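Local atomic coordinates of XRE family transcriptional regulator (Enterobacter cloacae subsp. cloacae, PDB entry 6B8W), a protein that probably acts as a DNA-binding transcription factor of the XRE family, this chain being its cupin domain, whose fold carries a manganese site. Residues Leu15-Ala28 with Asn79-Tyr93. Residues are numbered along the deposited sequence; the frame is centred on the assembly and turned at random.
Sequences LKFDHFSIILAPGA and NSSSRPVHFHSLIHY
Ile22 packs closely against Phe87 where strands 17-24 and 85-92 run as antiparallel neighbours in the five-stranded sheet of this cupin domain. Phe87 CG sits between its own backbone N and carbonyl carbon (chi1 63°), which swings the ring across the neighbouring strand. Ile22 CB then lies over one ring face, 3.9 Å from the centroid, while in the conformer modelled here Ile22 CG2 comes to 3.5 Å from Phe87 CZ. Leu24 CB meets the same ring at its edge, and the ring of Tyr77, a manganese ligand, lies nearly parallel to it. On this face too, Ser89 OG is hydrogen-bonded to Glu41, another manganese ligand, so the strand pair backs the metal site, in which no manganese is modelled in this chain.

The other face, bearing Phe17, His19, His86 and His92, meets the second subunit. Leu90 CG stands over the His19 ring, 4.1 Å from its centroid, and His19 and His88 make an offset edge-to-face pair, planes 71° apart. Phe17 CD1 covers one His92 face, 3.4 Å from His92 CE1; His92 NE2 bonds to His92 NE2 of the second subunit. Farther along, Ser21 OG and His86 NE2 are 2.7 Å apart in a hydrogen bond at the imidazole edge.

Toward solvent the packing thins to Pro26 against the 81-84 loop and Ile23 CG2 on Pro84. There buried Asn79 ties the loop end to both segments, beside the type II turn Ala25-Ala28: ND2 gives hydrogens to Leu24 O (2.8 Å) and Arg83 O, OD1 accepts from Ser81 N, closing an Asx turn, and from Ser81 OG, and its backbone bonds to Gly27 and Ala28. Val85 N and Asn79 ND2 approach Leu24 O from opposite faces of its plane. The chemistry thus implies a division of labour: backbone hydrogen bonds run the length of the strand pair, side chains add packing and polar links on both faces, and Asn79 joins the exposed loops.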
loop_
_atom_site.group_PDB
_atom_site.type_symbol
_atom_site.label_atom_id
_atom_site.label_comp_id
_atom_site.label_asym_id
_atom_site.label_seq_id
_atom_site.Cartn_x
_atom_site.Cartn_y
_atom_site.Cartn_z
ATOM N N LEU A 15 0.258 -4.138 -15.086
ATOM C CA LEU A 15 0.253 -2.825 -14.496
ATOM C C LEU A 15 1.635 -2.148 -14.482
ATOM O O LEU A 15 1.700 -0.961 -14.168
ATOM C CB LEU A 15 -0.295 -2.900 -13.067
ATOM C CG LEU A 15 -1.741 -3.387 -12.914
ATOM C CD1 LEU A 15 -2.126 -3.358 -11.443
ATOM C CD2 LEU A 15 -2.700 -2.533 -13.726
ATOM N N LYS A 16 2.702 -2.884 -14.837
ATOM C CA LYS A 16 4.099 -2.383 -14.779
ATOM C C LYS A 16 4.270 -1.764 -13.408
ATOM O O LYS A 16 4.555 -0.574 -13.269
ATOM C CB LYS A 16 4.415 -1.378 -15.882
ATOM C CG LYS A 16 4.514 -1.995 -17.266
ATOM C CD LYS A 16 4.992 -0.960 -18.276
ATOM C CE LYS A 16 5.247 -1.576 -19.641
ATOM N NZ LYS A 16 6.380 -2.543 -19.613
ATOM N N PHE A 17 4.113 -2.611 -12.399
ATOM C CA PHE A 17 4.008 -2.162 -11.016
ATOM C C PHE A 17 4.642 -3.131 -10.018
ATOM O O PHE A 17 4.455 -4.337 -10.113
ATOM C CB PHE A 17 2.497 -1.980 -10.743
ATOM C CG PHE A 17 2.120 -1.820 -9.293
ATOM C CD1 PHE A 17 2.440 -0.667 -8.599
ATOM C CD2 PHE A 17 1.350 -2.799 -8.643
ATOM C CE1 PHE A 17 2.062 -0.507 -7.264
ATOM C CE2 PHE A 17 0.962 -2.635 -7.317
ATOM C CZ PHE A 17 1.314 -1.488 -6.627
ATOM N N ASP A 18 5.445 -2.574 -9.112
ATOM C CA ASP A 18 6.048 -3.304 -8.009
ATOM C C ASP A 18 5.519 -2.696 -6.723
ATOM O O ASP A 18 5.189 -1.519 -6.661
ATOM C CB ASP A 18 7.586 -3.231 -8.038
ATOM C CG ASP A 18 8.236 -4.437 -8.686
ATOM O OD1 ASP A 18 7.686 -5.558 -8.595
ATOM O OD2 ASP A 18 9.353 -4.270 -9.236
ATOM N N HIS A 19 5.462 -3.510 -5.689
ATOM C CA HIS A 19 4.927 -3.102 -4.399
ATOM C C HIS A 19 5.802 -3.826 -3.361
ATOM O O HIS A 19 5.737 -5.054 -3.223
ATOM C CB HIS A 19 3.486 -3.580 -4.314
ATOM C CG HIS A 19 2.718 -3.017 -3.171
ATOM N ND1 HIS A 19 1.347 -2.918 -3.185
ATOM C CD2 HIS A 19 3.122 -2.457 -2.008
ATOM C CE1 HIS A 19 0.937 -2.357 -2.059
ATOM N NE2 HIS A 19 1.993 -2.079 -1.322
ATOM N N PHE A 20 6.628 -3.062 -2.664
ATOM C CA PHE A 20 7.547 -3.598 -1.706
ATOM C C PHE A 20 7.172 -3.208 -0.301
ATOM O O PHE A 20 6.666 -2.118 -0.064
ATOM C CB PHE A 20 8.956 -3.038 -1.981
ATOM C CG PHE A 20 9.477 -3.364 -3.339
ATOM C CD1 PHE A 20 9.907 -4.659 -3.633
ATOM C CD2 PHE A 20 9.559 -2.390 -4.324
ATOM C CE1 PHE A 20 10.392 -4.975 -4.895
ATOM C CE2 PHE A 20 10.049 -2.695 -5.583
ATOM C CZ PHE A 20 10.467 -3.992 -5.870
ATOM N N SER A 21 7.468 -4.104 0.626
ATOM C CA SER A 21 7.290 -3.874 2.039
ATOM C C SER A 21 8.709 -3.834 2.612
ATOM O O SER A 21 9.461 -4.820 2.493
ATOM C CB SER A 21 6.485 -5.005 2.661
ATOM O OG SER A 21 6.439 -4.829 4.055
ATOM N N ILE A 22 9.042 -2.730 3.274
ATOM C CA ILE A 22 10.397 -2.494 3.764
ATOM C C ILE A 22 10.418 -2.174 5.247
ATOM O O ILE A 22 9.619 -1.377 5.720
ATOM C CB ILE A 22 11.011 -1.313 2.990
ATOM C CG1 ILE A 22 10.996 -1.614 1.477
ATOM C CG2 ILE A 22 12.420 -0.985 3.494
ATOM C CD1 ILE A 22 11.477 -0.475 0.604
ATOM N N ILE A 23 11.337 -2.803 5.972
ATOM C CA ILE A 23 11.520 -2.534 7.396
ATOM C C ILE A 23 12.953 -1.976 7.535
ATOM O O ILE A 23 13.921 -2.632 7.149
ATOM C CB ILE A 23 11.313 -3.753 8.265
ATOM C CG1 ILE A 23 9.861 -4.256 8.095
ATOM C CG2 ILE A 23 11.584 -3.392 9.723
ATOM C CD1 ILE A 23 9.540 -5.551 8.814
ATOM N N LEU A 24 13.050 -0.776 8.097
ATOM C CA LEU A 24 14.317 -0.061 8.272
ATOM C C LEU A 24 14.603 0.055 9.768
ATOM O O LEU A 24 13.792 0.595 10.542
ATOM C CB LEU A 24 14.187 1.312 7.580
ATOM C CG LEU A 24 15.375 2.176 7.203
ATOM C CD1 LEU A 24 16.356 1.438 6.283
ATOM C CD2 LEU A 24 14.873 3.462 6.527
ATOM N N ALA A 25 15.747 -0.493 10.182
ATOM C CA ALA A 25 16.146 -0.524 11.582
ATOM C C ALA A 25 16.516 0.858 12.101
ATOM O O ALA A 25 16.868 1.729 11.315
ATOM C CB ALA A 25 17.324 -1.477 11.772
ATOM N N PRO A 26 16.442 1.057 13.426
ATOM C CA PRO A 26 16.817 2.346 13.992
ATOM C C PRO A 26 18.211 2.765 13.548
ATOM O O PRO A 26 19.135 1.941 13.545
ATOM C CB PRO A 26 16.808 2.080 15.502
ATOM C CG PRO A 26 15.790 1.013 15.657
ATOM C CD PRO A 26 15.969 0.130 14.471
ATOM N N GLY A 27 18.326 4.008 13.104
ATOM C CA GLY A 27 19.605 4.576 12.681
ATOM C C GLY A 27 20.046 4.247 11.271
ATOM O O GLY A 27 21.053 4.778 10.811
ATOM N N ALA A 28 19.306 3.377 10.583
ATOM C CA ALA A 28 19.661 2.985 9.241
ATOM C C ALA A 28 19.341 4.080 8.209
ATOM O O ALA A 28 18.372 4.815 8.340
ATOM C CB ALA A 28 18.953 1.695 8.876
ATOM N N ASN A 79 15.798 6.144 9.234
ATOM C CA ASN A 79 15.080 5.905 10.478
ATOM C C ASN A 79 15.858 6.548 11.606
ATOM O O ASN A 79 16.919 6.055 11.976
ATOM C CB ASN A 79 14.943 4.413 10.753
ATOM C CG ASN A 79 14.062 4.122 11.961
ATOM O OD1 ASN A 79 13.656 5.040 12.668
ATOM N ND2 ASN A 79 13.767 2.846 12.201
ATOM N N SER A 80 15.352 7.669 12.115
ATOM C CA SER A 80 15.962 8.367 13.257
ATOM C C SER A 80 15.207 8.141 14.569
ATOM O O SER A 80 15.516 8.794 15.568
ATOM C CB SER A 80 16.111 9.850 12.978
ATOM O OG SER A 80 17.082 10.051 11.995
ATOM N N SER A 81 14.238 7.217 14.574
ATOM C CA SER A 81 13.510 6.867 15.789
ATOM C C SER A 81 14.256 5.710 16.472
ATOM O O SER A 81 15.252 5.197 15.946
ATOM C CB SER A 81 12.072 6.409 15.461
ATOM O OG SER A 81 12.086 5.109 14.876
ATOM N N SER A 82 13.746 5.262 17.608
ATOM C CA SER A 82 14.357 4.161 18.364
ATOM C C SER A 82 13.722 2.760 18.139
ATOM O O SER A 82 13.997 1.833 18.894
ATOM C CB SER A 82 14.343 4.510 19.842
ATOM O OG SER A 82 13.001 4.709 20.246
ATOM N N ARG A 83 12.880 2.630 17.117
ATOM C CA ARG A 83 12.267 1.352 16.776
ATOM C C ARG A 83 12.212 1.194 15.263
ATOM O O ARG A 83 12.317 2.177 14.539
ATOM C CB ARG A 83 10.864 1.261 17.367
ATOM C CG ARG A 83 9.856 2.222 16.763
ATOM C CD ARG A 83 8.509 2.050 17.434
ATOM N NE ARG A 83 7.481 2.880 16.826
ATOM C CZ ARG A 83 7.361 4.197 16.987
ATOM N NH1 ARG A 83 8.235 4.889 17.722
ATOM N NH2 ARG A 83 6.360 4.834 16.390
ATOM N N PRO A 84 12.050 -0.046 14.775
ATOM C CA PRO A 84 11.942 -0.223 13.312
ATOM C C PRO A 84 10.805 0.574 12.683
ATOM O O PRO A 84 9.795 0.843 13.342
ATOM C CB PRO A 84 11.666 -1.718 13.145
ATOM C CG PRO A 84 12.172 -2.358 14.404
ATOM C CD PRO A 84 12.011 -1.341 15.496
ATOM N N VAL A 85 11.002 0.993 11.443
ATOM C CA VAL A 85 9.927 1.659 10.697
ATOM C C VAL A 85 9.579 0.753 9.530
ATOM O O VAL A 85 10.467 0.269 8.829
ATOM C CB VAL A 85 10.272 3.075 10.215
ATOM C CG1 VAL A 85 11.513 3.095 9.327
ATOM C CG2 VAL A 85 9.086 3.701 9.485
ATOM N N HIS A 86 8.278 0.486 9.375
ATOM C CA HIS A 86 7.757 -0.352 8.317
ATOM C C HIS A 86 7.041 0.548 7.316
ATOM O O HIS A 86 6.155 1.302 7.692
ATOM C CB HIS A 86 6.778 -1.371 8.914
ATOM C CG HIS A 86 6.145 -2.282 7.906
ATOM N ND1 HIS A 86 4.948 -2.921 8.143
ATOM C CD2 HIS A 86 6.508 -2.619 6.645
ATOM C CE1 HIS A 86 4.622 -3.653 7.091
ATOM N NE2 HIS A 86 5.543 -3.468 6.156
ATOM N N PHE A 87 7.452 0.503 6.053
ATOM C CA PHE A 87 6.783 1.306 5.044
ATOM C C PHE A 87 6.635 0.513 3.769
ATOM O O PHE A 87 7.222 -0.550 3.623
ATOM C CB PHE A 87 7.492 2.644 4.806
ATOM C CG PHE A 87 8.896 2.525 4.272
ATOM C CD1 PHE A 87 9.965 2.330 5.134
ATOM C CD2 PHE A 87 9.147 2.652 2.915
ATOM C CE1 PHE A 87 11.256 2.242 4.647
ATOM C CE2 PHE A 87 10.438 2.567 2.413
ATOM C CZ PHE A 87 11.503 2.369 3.278
ATOM N N HIS A 88 5.763 0.982 2.888
ATOM C CA HIS A 88 5.633 0.375 1.575
ATOM C C HIS A 88 6.185 1.325 0.552
ATOM O O HIS A 88 6.048 2.551 0.683
ATOM C CB HIS A 88 4.195 0.072 1.144
ATOM C CG HIS A 88 3.493 -0.952 1.965
ATOM N ND1 HIS A 88 2.137 -1.183 1.840
ATOM C CD2 HIS A 88 3.927 -1.773 2.947
ATOM C CE1 HIS A 88 1.776 -2.123 2.691
ATOM N NE2 HIS A 88 2.837 -2.488 3.386
ATOM N N SER A 89 6.794 0.750 -0.476
ATOM C CA SER A 89 7.323 1.496 -1.594
ATOM C C SER A 89 6.649 0.936 -2.830
ATOM O O SER A 89 6.804 -0.237 -3.143
ATOM C CB SER A 89 8.840 1.345 -1.672
ATOM O OG SER A 89 9.334 1.837 -2.907
ATOM N N LEU A 90 5.869 1.772 -3.506
ATOM C CA LEU A 90 5.185 1.378 -4.722
ATOM C C LEU A 90 5.908 2.011 -5.884
ATOM O O LEU A 90 6.242 3.188 -5.834
ATOM C CB LEU A 90 3.741 1.862 -4.720
ATOM C CG LEU A 90 2.759 1.209 -3.737
ATOM C CD1 LEU A 90 3.110 1.479 -2.294
ATOM C CD2 LEU A 90 1.389 1.780 -4.047
ATOM N N ILE A 91 6.137 1.232 -6.931
ATOM C CA ILE A 91 6.843 1.718 -8.103
ATOM C C ILE A 91 6.022 1.480 -9.357
ATOM O O ILE A 91 5.649 0.360 -9.614
ATOM C CB ILE A 91 8.193 0.994 -8.283
ATOM C CG1 ILE A 91 9.095 1.143 -7.040
ATOM C CG2 ILE A 91 8.891 1.497 -9.539
ATOM C CD1 ILE A 91 9.643 2.539 -6.805
ATOM N N HIS A 92 5.728 2.544 -10.102
ATOM C CA HIS A 92 5.051 2.442 -11.396
ATOM C C HIS A 92 6.106 2.767 -12.473
ATOM O O HIS A 92 6.669 3.871 -12.494
ATOM C CB HIS A 92 3.852 3.392 -11.481
ATOM C CG HIS A 92 2.656 2.923 -10.714
ATOM N ND1 HIS A 92 2.517 3.121 -9.358
ATOM C CD2 HIS A 92 1.541 2.264 -11.117
ATOM C CE1 HIS A 92 1.374 2.586 -8.957
ATOM N NE2 HIS A 92 0.761 2.066 -10.006
ATOM N N TYR A 93 6.385 1.795 -13.338
ATOM C CA TYR A 93 7.381 1.957 -14.394
ATOM C C TYR A 93 6.674 2.519 -15.644
ATOM O O TYR A 93 5.506 2.199 -15.888
ATOM C CB TYR A 93 8.095 0.630 -14.659
ATOM C CG TYR A 93 8.729 -0.029 -13.422
ATOM C CD1 TYR A 93 10.034 0.271 -13.010
ATOM C CD2 TYR A 93 8.022 -0.961 -12.681
ATOM C CE1 TYR A 93 10.601 -0.346 -11.897
ATOM C CE2 TYR A 93 8.577 -1.589 -11.566
ATOM C CZ TYR A 93 9.865 -1.288 -11.177
ATOM O OH TYR A 93 10.382 -1.946 -10.047
HETATM O O HOH W 1 3.124 1.603 -14.404
#